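Uncharacterized protein TP-0789 domain-containing protein (Desulfovibrio piger ATCC 29098, PDB 4Z48) is of unknown function but belongs to the LolA-like family, whose relatives carry lipoproteins to the outer membrane, so it may bind lipid-like ligands. Local coordinates at residues E140-R153 with R165-R179. Numbering follows the deposited sequence.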
# COMPACT_ATOMS: atom_id res chain seq x y z
N GLU A 140 -3.03 -23.85 -0.12
CA GLU A 140 -2.97 -23.44 1.28
C GLU A 140 -1.68 -23.95 1.90
O GLU A 140 -1.11 -24.94 1.45
CB GLU A 140 -4.20 -23.98 2.05
CG GLU A 140 -5.51 -23.28 1.67
CD GLU A 140 -6.78 -23.82 2.31
OE1 GLU A 140 -6.71 -24.29 3.47
OE2 GLU A 140 -7.84 -23.74 1.66
N GLU A 141 -1.20 -23.25 2.92
CA GLU A 141 0.04 -23.55 3.64
C GLU A 141 -0.02 -22.97 5.03
O GLU A 141 -0.53 -21.85 5.21
CB GLU A 141 1.22 -22.92 2.86
CG GLU A 141 2.61 -23.34 3.32
CD GLU A 141 3.78 -22.77 2.53
OE1 GLU A 141 3.56 -21.87 1.68
OE2 GLU A 141 4.92 -23.21 2.78
N ASN A 142 0.53 -23.69 6.01
CA ASN A 142 0.61 -23.18 7.38
C ASN A 142 1.95 -22.43 7.49
O ASN A 142 3.01 -23.05 7.33
CB ASN A 142 0.48 -24.31 8.39
CG ASN A 142 0.36 -23.82 9.81
OD1 ASN A 142 1.36 -23.51 10.47
ND2 ASN A 142 -0.87 -23.74 10.32
N VAL A 143 1.88 -21.10 7.70
CA VAL A 143 3.06 -20.22 7.76
C VAL A 143 3.24 -19.73 9.22
O VAL A 143 2.47 -18.89 9.70
CB VAL A 143 2.97 -19.06 6.73
CG1 VAL A 143 4.23 -18.18 6.76
CG2 VAL A 143 2.73 -19.58 5.32
N ASP A 144 4.25 -20.31 9.91
CA ASP A 144 4.60 -20.06 11.31
C ASP A 144 3.34 -20.13 12.22
O ASP A 144 3.02 -19.16 12.92
CB ASP A 144 5.35 -18.72 11.48
CG ASP A 144 6.72 -18.68 10.83
OD1 ASP A 144 7.56 -19.55 11.14
OD2 ASP A 144 6.97 -17.74 10.03
N GLY A 145 2.64 -21.26 12.15
CA GLY A 145 1.44 -21.52 12.94
C GLY A 145 0.13 -20.98 12.39
O GLY A 145 -0.93 -21.30 12.94
N ILE A 146 0.18 -20.15 11.30
CA ILE A 146 -1.02 -19.52 10.71
C ILE A 146 -1.44 -20.18 9.39
O ILE A 146 -0.62 -20.25 8.47
CB ILE A 146 -0.79 -17.98 10.51
CG1 ILE A 146 -0.31 -17.29 11.82
CG2 ILE A 146 -2.04 -17.28 9.96
CD1 ILE A 146 0.92 -16.42 11.65
N ASP A 147 -2.73 -20.60 9.26
CA ASP A 147 -3.26 -21.15 8.01
C ASP A 147 -3.51 -20.05 7.00
O ASP A 147 -4.23 -19.09 7.30
CB ASP A 147 -4.56 -21.94 8.23
CG ASP A 147 -4.35 -23.19 9.05
OD1 ASP A 147 -3.37 -23.92 8.77
OD2 ASP A 147 -5.15 -23.43 9.99
N CYS A 148 -2.96 -20.21 5.78
CA CYS A 148 -3.06 -19.21 4.72
C CYS A 148 -3.51 -19.80 3.40
O CYS A 148 -3.19 -20.93 3.11
CB CYS A 148 -1.71 -18.52 4.50
SG CYS A 148 -1.12 -17.51 5.88
N TYR A 149 -4.12 -18.97 2.56
CA TYR A 149 -4.32 -19.22 1.13
C TYR A 149 -3.05 -18.70 0.43
O TYR A 149 -2.51 -17.69 0.88
CB TYR A 149 -5.51 -18.42 0.59
CG TYR A 149 -6.87 -18.71 1.17
CD1 TYR A 149 -7.57 -19.84 0.80
CD2 TYR A 149 -7.50 -17.78 1.99
CE1 TYR A 149 -8.86 -20.09 1.28
CE2 TYR A 149 -8.78 -18.02 2.49
CZ TYR A 149 -9.46 -19.17 2.11
OH TYR A 149 -10.73 -19.43 2.58
N ILE A 150 -2.58 -19.37 -0.62
CA ILE A 150 -1.49 -18.92 -1.47
C ILE A 150 -2.18 -18.35 -2.72
O ILE A 150 -2.82 -19.09 -3.47
CB ILE A 150 -0.42 -20.00 -1.80
CG1 ILE A 150 0.12 -20.72 -0.52
CG2 ILE A 150 0.74 -19.35 -2.62
CD1 ILE A 150 0.64 -22.13 -0.79
N LEU A 151 -2.10 -17.02 -2.90
CA LEU A 151 -2.77 -16.33 -4.00
C LEU A 151 -1.78 -15.59 -4.85
O LEU A 151 -1.15 -14.64 -4.35
CB LEU A 151 -3.82 -15.31 -3.46
CG LEU A 151 -4.68 -14.60 -4.54
CD1 LEU A 151 -5.50 -15.60 -5.36
CD2 LEU A 151 -5.63 -13.60 -3.89
N GLU A 152 -1.63 -16.01 -6.10
CA GLU A 152 -0.76 -15.31 -7.04
C GLU A 152 -1.59 -14.33 -7.81
O GLU A 152 -2.71 -14.66 -8.21
CB GLU A 152 -0.07 -16.28 -8.01
CG GLU A 152 0.95 -17.22 -7.38
CD GLU A 152 1.89 -17.93 -8.34
OE1 GLU A 152 1.93 -17.56 -9.54
OE2 GLU A 152 2.62 -18.83 -7.88
N ARG A 153 -1.05 -13.13 -8.03
CA ARG A 153 -1.73 -12.14 -8.86
C ARG A 153 -0.73 -11.56 -9.85
O ARG A 153 0.41 -11.32 -9.49
CB ARG A 153 -2.48 -11.08 -8.04
CG ARG A 153 -1.67 -9.96 -7.45
CD ARG A 153 -2.58 -8.97 -6.78
NE ARG A 153 -1.79 -7.90 -6.17
CZ ARG A 153 -2.29 -6.96 -5.38
NH1 ARG A 153 -3.58 -6.95 -5.07
NH2 ARG A 153 -1.50 -6.03 -4.87
N ARG A 165 4.68 -10.14 -11.20
CA ARG A 165 3.78 -11.02 -10.45
C ARG A 165 4.06 -10.91 -8.96
O ARG A 165 5.17 -10.54 -8.54
CB ARG A 165 3.90 -12.48 -10.95
CG ARG A 165 4.74 -13.44 -10.13
CD ARG A 165 5.03 -14.72 -10.88
NE ARG A 165 6.40 -15.15 -10.59
CZ ARG A 165 6.71 -16.02 -9.64
NH1 ARG A 165 5.75 -16.59 -8.91
NH2 ARG A 165 7.98 -16.34 -9.42
N GLN A 166 3.03 -11.16 -8.17
CA GLN A 166 3.06 -11.11 -6.73
C GLN A 166 2.44 -12.37 -6.14
O GLN A 166 1.33 -12.74 -6.51
CB GLN A 166 2.32 -9.88 -6.19
CG GLN A 166 2.96 -8.55 -6.69
CD GLN A 166 2.12 -7.36 -6.32
OE1 GLN A 166 1.01 -7.49 -5.79
NE2 GLN A 166 2.67 -6.18 -6.54
N VAL A 167 3.18 -13.02 -5.24
CA VAL A 167 2.71 -14.21 -4.51
C VAL A 167 2.31 -13.73 -3.14
O VAL A 167 3.09 -13.05 -2.46
CB VAL A 167 3.74 -15.37 -4.46
CG1 VAL A 167 3.16 -16.58 -3.72
CG2 VAL A 167 4.18 -15.77 -5.86
N GLN A 168 1.05 -13.98 -2.78
CA GLN A 168 0.53 -13.52 -1.49
C GLN A 168 0.08 -14.66 -0.59
O GLN A 168 -0.64 -15.54 -1.05
CB GLN A 168 -0.66 -12.58 -1.72
CG GLN A 168 -0.45 -11.56 -2.80
CD GLN A 168 -1.71 -10.87 -3.20
OE1 GLN A 168 -1.82 -9.65 -3.05
NE2 GLN A 168 -2.65 -11.61 -3.78
N TRP A 169 0.51 -14.65 0.68
CA TRP A 169 0.04 -15.60 1.69
C TRP A 169 -1.03 -14.85 2.45
O TRP A 169 -0.72 -13.89 3.15
CB TRP A 169 1.20 -16.06 2.60
CG TRP A 169 2.07 -17.08 1.94
CD1 TRP A 169 2.01 -18.43 2.08
CD2 TRP A 169 3.10 -16.82 0.98
NE1 TRP A 169 2.97 -19.04 1.30
CE2 TRP A 169 3.64 -18.08 0.59
CE3 TRP A 169 3.63 -15.65 0.40
CZ2 TRP A 169 4.70 -18.19 -0.31
CZ3 TRP A 169 4.68 -15.77 -0.51
CH2 TRP A 169 5.21 -17.02 -0.85
N VAL A 170 -2.31 -15.29 2.33
CA VAL A 170 -3.47 -14.59 2.91
C VAL A 170 -4.07 -15.39 4.07
O VAL A 170 -4.44 -16.54 3.91
CB VAL A 170 -4.53 -14.32 1.80
CG1 VAL A 170 -5.76 -13.60 2.36
CG2 VAL A 170 -3.92 -13.54 0.62
N ARG A 171 -4.19 -14.74 5.25
CA ARG A 171 -4.78 -15.39 6.44
C ARG A 171 -6.19 -15.80 6.16
O ARG A 171 -6.98 -14.98 5.68
CB ARG A 171 -4.76 -14.46 7.65
CG ARG A 171 -3.38 -14.04 8.08
CD ARG A 171 -3.52 -12.90 9.04
NE ARG A 171 -2.33 -12.69 9.87
CZ ARG A 171 -2.14 -13.25 11.06
NH1 ARG A 171 -3.06 -14.07 11.57
NH2 ARG A 171 -1.03 -13.00 11.75
N LYS A 172 -6.51 -17.09 6.40
CA LYS A 172 -7.85 -17.62 6.14
C LYS A 172 -8.91 -16.97 7.03
O LYS A 172 -10.03 -16.74 6.58
CB LYS A 172 -7.88 -19.15 6.32
CG LYS A 172 -7.06 -19.88 5.26
CD LYS A 172 -7.78 -21.12 4.71
CE LYS A 172 -7.86 -22.28 5.66
NZ LYS A 172 -8.76 -23.33 5.10
N ASP A 173 -8.56 -16.62 8.26
CA ASP A 173 -9.50 -16.07 9.23
C ASP A 173 -9.83 -14.59 9.01
O ASP A 173 -11.01 -14.22 9.09
CB ASP A 173 -9.01 -16.29 10.68
CG ASP A 173 -7.56 -15.99 11.01
OD1 ASP A 173 -6.77 -15.73 10.07
OD2 ASP A 173 -7.20 -16.05 12.21
N THR A 174 -8.83 -13.73 8.80
CA THR A 174 -9.08 -12.30 8.67
C THR A 174 -9.06 -11.81 7.19
O THR A 174 -9.52 -10.70 6.92
CB THR A 174 -8.04 -11.54 9.49
OG1 THR A 174 -6.75 -11.71 8.89
CG2 THR A 174 -8.04 -11.97 10.96
N LEU A 175 -8.50 -12.59 6.26
CA LEU A 175 -8.39 -12.24 4.83
C LEU A 175 -7.35 -11.12 4.62
O LEU A 175 -7.31 -10.49 3.56
CB LEU A 175 -9.76 -11.92 4.17
CG LEU A 175 -10.74 -13.12 4.25
CD1 LEU A 175 -12.14 -12.77 3.72
CD2 LEU A 175 -10.17 -14.33 3.52
N LEU A 176 -6.49 -10.91 5.63
CA LEU A 176 -5.38 -9.97 5.53
C LEU A 176 -4.16 -10.71 5.04
O LEU A 176 -3.98 -11.86 5.42
CB LEU A 176 -5.07 -9.30 6.89
CG LEU A 176 -6.10 -8.29 7.41
CD1 LEU A 176 -5.60 -7.67 8.72
CD2 LEU A 176 -6.39 -7.19 6.37
N ARG A 177 -3.27 -10.04 4.29
CA ARG A 177 -2.00 -10.65 3.88
C ARG A 177 -1.14 -10.87 5.12
O ARG A 177 -1.15 -10.02 6.02
CB ARG A 177 -1.25 -9.71 2.92
CG ARG A 177 -1.95 -9.48 1.59
CD ARG A 177 -1.38 -8.28 0.81
NE ARG A 177 -2.00 -8.26 -0.53
CZ ARG A 177 -3.18 -7.71 -0.81
NH1 ARG A 177 -3.87 -7.07 0.13
NH2 ARG A 177 -3.68 -7.77 -2.04
N LEU A 178 -0.39 -11.98 5.15
CA LEU A 178 0.60 -12.28 6.16
C LEU A 178 1.99 -12.03 5.57
O LEU A 178 2.86 -11.48 6.23
CB LEU A 178 0.44 -13.72 6.66
CG LEU A 178 1.48 -14.28 7.64
CD1 LEU A 178 1.35 -13.64 9.00
CD2 LEU A 178 1.32 -15.77 7.79
N ARG A 179 2.18 -12.34 4.29
CA ARG A 179 3.44 -12.22 3.60
C ARG A 179 3.17 -12.07 2.11
O ARG A 179 2.11 -12.52 1.61
CB ARG A 179 4.29 -13.49 3.92
CG ARG A 179 5.51 -13.79 3.03
CD ARG A 179 6.33 -14.98 3.53
NE ARG A 179 5.67 -16.27 3.30
CZ ARG A 179 6.28 -17.45 3.30
NH1 ARG A 179 7.59 -17.53 3.49
NH2 ARG A 179 5.59 -18.56 3.09
O HOH W 1 -5.81 -18.39 9.41
O HOH W 2 -11.99 -17.91 4.46
O HOH W 3 6.04 -18.96 -7.31
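Leu178 pushes its CD2 methyl into a hollow walled by Val143, Ile146 and Cys148, 3.6 Å from Cys148 SG and 3.8 Å from Val143 CB. Leu178 and Arg179 both face Trp169, a classic beta bulge, which probably helps turn the leucine toward the hairpin 140-153, whose tip is a type I' turn from Val143 to Ile146. Beside this knob, Val143 CG2 presses on Trp169 CD1 at 3.5 Å, while its CG1 lies over one face of the Arg179 guanidinium; the other face of that group turns to the indole. The indole N-H runs almost straight (165°) to Glu141 OE1, 2.9 Å from NE1, on the anti side but tilted 34° out of the carboxylate plane, helping to fix the ring's rotation.

On the opposite face of the antiparallel ladder, Tyr149 offers a flat surface. Lys172, bent at its second and third torsions, lays CD 3.8 Å from the ring centroid in a CH-pi contact and carries NZ on to Glu140 OE1, 2.8 Å away, as a salt bridge. Farther along, Arg153 grips Gln166 OE1 side-on through NE and NH2, its NH1 bonding Leu127 O, while Gln168 OE1 sits 3.5 Å above the centre of the Arg153 guanidinium plane. That same oxygen accepts both NE and NH2 of Arg177, so its partial negative charge probably eases the closeness of the two arginines, as may Asp128, salt-bridged to Arg177.

Strands 146-155 and 163-171 thus form a twisted hairpin between strands 133-143 and 177-184, with helix 8-20 packed through Leu15 and Met19 against the face bearing Tyr149, Leu151 and Val170, consistent with a LolA-like fold.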